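Local atomic coordinates of chorismate synthase (Campylobacter jejuni, PDB entry 1SQ1), a protein that probably catalyses the last step of chorismate biosynthesis, the anti-1,4-elimination of phosphate from 5-enolpyruvylshikimate-3-phosphate, with reduced FMN as cofactor. Residues A138-S151 / S333-L345. Numbering follows the deposited sequence.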
loop_
_atom_site.group_PDB
_atom_site.type_symbol
_atom_site.label_atom_id
_atom_site.label_comp_id
_atom_site.label_asym_id
_atom_site.label_seq_id
_atom_site.Cartn_x
_atom_site.Cartn_y
_atom_site.Cartn_z
ATOM N N ALA A 138 1.945 -8.339 -19.074
ATOM C CA ALA A 138 3.213 -8.023 -18.448
ATOM C C ALA A 138 4.386 -8.586 -19.227
ATOM O O ALA A 138 5.472 -8.017 -19.199
ATOM C CB ALA A 138 3.239 -8.524 -17.013
ATOM N N ALA A 139 4.182 -9.699 -19.926
ATOM C CA ALA A 139 5.278 -10.288 -20.699
ATOM C C ALA A 139 5.666 -9.339 -21.829
ATOM O O ALA A 139 6.819 -9.317 -22.258
ATOM C CB ALA A 139 4.878 -11.638 -21.262
HETATM N N MSE A 140 4.704 -8.551 -22.305
HETATM C CA MSE A 140 4.981 -7.597 -23.358
HETATM C C MSE A 140 6.053 -6.617 -22.902
HETATM O O MSE A 140 6.946 -6.280 -23.667
HETATM C CB MSE A 140 3.694 -6.879 -23.763
HETATM C CG MSE A 140 2.731 -7.769 -24.543
HETATM SE SE MSE A 140 0.939 -7.048 -24.697
HETATM C CE MSE A 140 -0.084 -8.672 -24.400
ATOM N N LEU A 141 5.991 -6.170 -21.655
ATOM C CA LEU A 141 7.011 -5.249 -21.146
ATOM C C LEU A 141 8.320 -5.997 -20.913
ATOM O O LEU A 141 9.392 -5.421 -21.025
ATOM C CB LEU A 141 6.540 -4.587 -19.841
ATOM C CG LEU A 141 7.424 -3.590 -19.071
ATOM C CD1 LEU A 141 8.302 -4.305 -18.084
ATOM C CD2 LEU A 141 8.255 -2.776 -20.041
ATOM N N LEU A 142 8.223 -7.287 -20.598
ATOM C CA LEU A 142 9.397 -8.118 -20.352
ATOM C C LEU A 142 10.179 -8.424 -21.623
ATOM O O LEU A 142 11.405 -8.556 -21.596
ATOM C CB LEU A 142 8.988 -9.430 -19.681
ATOM C CG LEU A 142 8.635 -9.363 -18.195
ATOM C CD1 LEU A 142 8.294 -10.754 -17.693
ATOM C CD2 LEU A 142 9.820 -8.804 -17.414
ATOM N N ARG A 143 9.462 -8.552 -22.734
ATOM C CA ARG A 143 10.091 -8.828 -24.020
ATOM C C ARG A 143 11.009 -7.662 -24.379
ATOM O O ARG A 143 12.097 -7.868 -24.912
ATOM C CB ARG A 143 9.033 -9.020 -25.119
ATOM C CG ARG A 143 9.619 -9.459 -26.460
ATOM C CD ARG A 143 8.567 -9.608 -27.567
ATOM N NE ARG A 143 9.161 -10.020 -28.847
ATOM C CZ ARG A 143 9.474 -11.274 -29.179
ATOM N NH1 ARG A 143 10.020 -11.532 -30.364
ATOM N NH2 ARG A 143 9.225 -12.279 -28.343
ATOM N N GLU A 144 10.582 -6.441 -24.068
ATOM C CA GLU A 144 11.388 -5.267 -24.379
ATOM C C GLU A 144 12.765 -5.329 -23.733
ATOM O O GLU A 144 13.652 -4.585 -24.128
ATOM C CB GLU A 144 10.677 -3.988 -23.933
ATOM C CG GLU A 144 9.313 -3.776 -24.588
ATOM C CD GLU A 144 9.398 -3.445 -26.071
ATOM O OE1 GLU A 144 8.332 -3.387 -26.727
ATOM O OE2 GLU A 144 10.520 -3.229 -26.577
ATOM N N PHE A 145 12.946 -6.209 -22.749
ATOM C CA PHE A 145 14.237 -6.351 -22.068
ATOM C C PHE A 145 14.773 -7.757 -22.274
ATOM O O PHE A 145 15.738 -8.182 -21.628
ATOM C CB PHE A 145 14.096 -6.081 -20.569
ATOM C CG PHE A 145 13.860 -4.638 -20.231
ATOM C CD1 PHE A 145 14.854 -3.886 -19.613
ATOM C CD2 PHE A 145 12.650 -4.025 -20.538
ATOM C CE1 PHE A 145 14.648 -2.550 -19.311
ATOM C CE2 PHE A 145 12.435 -2.692 -20.242
ATOM C CZ PHE A 145 13.432 -1.949 -19.627
ATOM N N ASP A 146 14.131 -8.466 -23.194
ATOM C CA ASP A 146 14.481 -9.841 -23.531
ATOM C C ASP A 146 14.554 -10.763 -22.343
ATOM O O ASP A 146 15.518 -11.519 -22.174
ATOM C CB ASP A 146 15.782 -9.908 -24.330
ATOM C CG ASP A 146 15.541 -9.736 -25.815
ATOM O OD1 ASP A 146 14.642 -10.450 -26.333
ATOM O OD2 ASP A 146 16.237 -8.909 -26.458
ATOM N N ILE A 147 13.513 -10.684 -21.522
ATOM C CA ILE A 147 13.380 -11.521 -20.346
ATOM C C ILE A 147 12.312 -12.532 -20.750
ATOM O O ILE A 147 11.192 -12.171 -21.123
ATOM C CB ILE A 147 12.937 -10.693 -19.119
ATOM C CG1 ILE A 147 14.039 -9.695 -18.759
ATOM C CG2 ILE A 147 12.678 -11.611 -17.935
ATOM C CD1 ILE A 147 13.725 -8.795 -17.575
ATOM N N CYS A 148 12.674 -13.804 -20.703
ATOM C CA CYS A 148 11.748 -14.842 -21.098
ATOM C C CYS A 148 11.396 -15.746 -19.938
ATOM O O CYS A 148 12.275 -16.212 -19.213
ATOM C CB CYS A 148 12.350 -15.661 -22.232
ATOM S SG CYS A 148 11.168 -16.732 -23.039
ATOM N N VAL A 149 10.101 -15.981 -19.769
ATOM C CA VAL A 149 9.605 -16.839 -18.702
ATOM C C VAL A 149 8.825 -17.994 -19.322
ATOM O O VAL A 149 7.876 -17.778 -20.076
ATOM C CB VAL A 149 8.684 -16.052 -17.732
ATOM C CG1 VAL A 149 8.128 -16.982 -16.670
ATOM C CG2 VAL A 149 9.468 -14.929 -17.070
ATOM N N GLN A 150 9.237 -19.218 -19.010
ATOM C CA GLN A 150 8.583 -20.411 -19.534
ATOM C C GLN A 150 8.503 -21.475 -18.451
ATOM O O GLN A 150 9.383 -21.556 -17.595
ATOM C CB GLN A 150 9.359 -20.941 -20.739
ATOM C CG GLN A 150 10.805 -20.453 -20.795
ATOM C CD GLN A 150 11.510 -20.843 -22.081
ATOM O OE1 GLN A 150 10.885 -20.934 -23.145
ATOM N NE2 GLN A 150 12.823 -21.056 -21.995
ATOM N N SER A 151 7.446 -22.287 -18.498
ATOM C CA SER A 151 7.209 -23.352 -17.515
ATOM C C SER A 151 6.629 -24.607 -18.161
ATOM O O SER A 151 6.099 -24.562 -19.276
ATOM C CB SER A 151 6.222 -22.874 -16.449
ATOM O OG SER A 151 6.629 -21.641 -15.874
ATOM N N SER A 333 3.352 -19.347 -14.868
ATOM C CA SER A 333 4.116 -18.479 -15.762
ATOM C C SER A 333 3.619 -17.045 -15.651
ATOM O O SER A 333 4.400 -16.131 -15.401
ATOM C CB SER A 333 4.006 -18.941 -17.219
ATOM O OG SER A 333 4.929 -19.980 -17.499
ATOM N N ALA A 334 2.311 -16.858 -15.832
ATOM C CA ALA A 334 1.702 -15.536 -15.753
ATOM C C ALA A 334 2.107 -14.817 -14.471
ATOM O O ALA A 334 2.537 -13.669 -14.512
ATOM C CB ALA A 334 0.186 -15.656 -15.831
HETATM N N MSE A 335 1.976 -15.500 -13.338
HETATM C CA MSE A 335 2.337 -14.921 -12.052
HETATM C C MSE A 335 3.801 -14.504 -11.975
HETATM O O MSE A 335 4.113 -13.414 -11.484
HETATM C CB MSE A 335 2.031 -15.893 -10.902
HETATM C CG MSE A 335 0.561 -16.188 -10.677
HETATM SE SE MSE A 335 -0.572 -14.614 -10.611
HETATM C CE MSE A 335 0.080 -13.767 -8.987
ATOM N N VAL A 336 4.705 -15.360 -12.439
ATOM C CA VAL A 336 6.120 -15.008 -12.387
ATOM C C VAL A 336 6.367 -13.842 -13.331
ATOM O O VAL A 336 7.288 -13.051 -13.143
ATOM C CB VAL A 336 7.020 -16.189 -12.780
ATOM C CG1 VAL A 336 8.466 -15.747 -12.790
ATOM C CG2 VAL A 336 6.831 -17.331 -11.788
ATOM N N ARG A 337 5.508 -13.721 -14.331
ATOM C CA ARG A 337 5.616 -12.645 -15.294
ATOM C C ARG A 337 5.293 -11.350 -14.566
ATOM O O ARG A 337 6.134 -10.451 -14.506
ATOM C CB ARG A 337 4.614 -12.845 -16.421
ATOM C CG ARG A 337 5.177 -12.620 -17.796
ATOM C CD ARG A 337 5.628 -13.924 -18.443
ATOM N NE ARG A 337 4.528 -14.665 -19.056
ATOM C CZ ARG A 337 4.702 -15.520 -20.065
ATOM N NH1 ARG A 337 5.927 -15.719 -20.559
ATOM N NH2 ARG A 337 3.674 -16.187 -20.576
ATOM N N LEU A 338 4.079 -11.265 -14.012
ATOM C CA LEU A 338 3.632 -10.072 -13.291
ATOM C C LEU A 338 4.671 -9.581 -12.290
ATOM O O LEU A 338 5.021 -8.400 -12.267
ATOM C CB LEU A 338 2.317 -10.349 -12.567
ATOM C CG LEU A 338 1.070 -10.515 -13.450
ATOM C CD1 LEU A 338 0.067 -11.347 -12.699
ATOM C CD2 LEU A 338 0.458 -9.171 -13.828
ATOM N N VAL A 339 5.173 -10.487 -11.464
ATOM C CA VAL A 339 6.177 -10.101 -10.485
ATOM C C VAL A 339 7.387 -9.446 -11.161
ATOM O O VAL A 339 7.691 -8.283 -10.890
ATOM C CB VAL A 339 6.653 -11.312 -9.670
ATOM C CG1 VAL A 339 7.665 -10.871 -8.630
ATOM C CG2 VAL A 339 5.466 -11.980 -9.004
ATOM N N LEU A 340 8.078 -10.180 -12.041
ATOM C CA LEU A 340 9.259 -9.627 -12.718
ATOM C C LEU A 340 9.007 -8.275 -13.387
ATOM O O LEU A 340 9.826 -7.362 -13.265
ATOM C CB LEU A 340 9.811 -10.608 -13.754
ATOM C CG LEU A 340 10.624 -11.766 -13.164
ATOM C CD1 LEU A 340 11.079 -12.675 -14.274
ATOM C CD2 LEU A 340 11.804 -11.236 -12.363
ATOM N N ALA A 341 7.881 -8.142 -14.082
ATOM C CA ALA A 341 7.558 -6.893 -14.744
ATOM C C ALA A 341 7.276 -5.848 -13.690
ATOM O O ALA A 341 7.272 -4.652 -13.972
ATOM C CB ALA A 341 6.360 -7.072 -15.624
ATOM N N ASP A 342 7.017 -6.303 -12.466
ATOM C CA ASP A 342 6.751 -5.379 -11.368
ATOM C C ASP A 342 8.087 -4.896 -10.774
ATOM O O ASP A 342 8.274 -3.702 -10.587
ATOM C CB ASP A 342 5.862 -6.056 -10.305
ATOM C CG ASP A 342 5.459 -5.115 -9.160
ATOM O OD1 ASP A 342 4.874 -5.622 -8.176
ATOM O OD2 ASP A 342 5.719 -3.890 -9.225
ATOM N N CYS A 343 9.024 -5.806 -10.512
ATOM C CA CYS A 343 10.317 -5.397 -9.955
ATOM C C CYS A 343 11.069 -4.533 -10.950
ATOM O O CYS A 343 11.869 -3.671 -10.571
ATOM C CB CYS A 343 11.205 -6.599 -9.644
ATOM S SG CYS A 343 10.468 -7.864 -8.610
ATOM N N LEU A 344 10.813 -4.790 -12.229
ATOM C CA LEU A 344 11.461 -4.076 -13.324
ATOM C C LEU A 344 11.163 -2.577 -13.242
ATOM O O LEU A 344 12.036 -1.746 -13.507
ATOM C CB LEU A 344 10.978 -4.666 -14.659
ATOM C CG LEU A 344 11.824 -4.498 -15.919
ATOM C CD1 LEU A 344 11.290 -5.395 -17.019
ATOM C CD2 LEU A 344 11.793 -3.065 -16.337
ATOM N N LEU A 345 9.929 -2.242 -12.868
ATOM C CA LEU A 345 9.519 -0.853 -12.729
ATOM C C LEU A 345 9.979 -0.310 -11.366
ATOM O O LEU A 345 10.446 0.821 -11.259
ATOM C CB LEU A 345 7.999 -0.747 -12.874
ATOM C CG LEU A 345 7.478 -1.214 -14.240
ATOM C CD1 LEU A 345 5.968 -1.434 -14.220
ATOM C CD2 LEU A 345 7.845 -0.183 -15.279
#
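L142 fits as a knob into a hole formed by R337, L340, A341 and L344. Its CD1 lies 3.6 Å from CG of R337. Its CD2 lies 3.7 Å from CD1 of L344. Beside it the small residues A138 and A341 meet CB to CB at 3.7 Å. The axes of the two helix segments approach to 8.7 Å. They cross at 54°. L141 and L344 approach tip to tip. The other methyl of L344, CD2, sits over a face of the F145 ring in a CH-pi contact, 4.0 Å from its centroid. The helix closes in a Schellman motif with D146, at positive phi, as C-prime residue; I147 N bonds L142 O and D146 N bonds R143 O. Further on, V149 of the strand packs on V336 and L340.

Polar contacts lie toward S333. Its OG hydrogen-bonds OG of S151 at 2.9 Å, and S151 also bonds T209. Bends at chi2 (95°) and chi3 (82°) carry the aliphatic part of R337 between A139 and V149. Its NH2 forms a salt bridge with E42.

The contact thus packs helix 325-346 against a helix-turn-strand unit. It is mainly apolar and buried, and the buried R337 charge is probably balanced by E42.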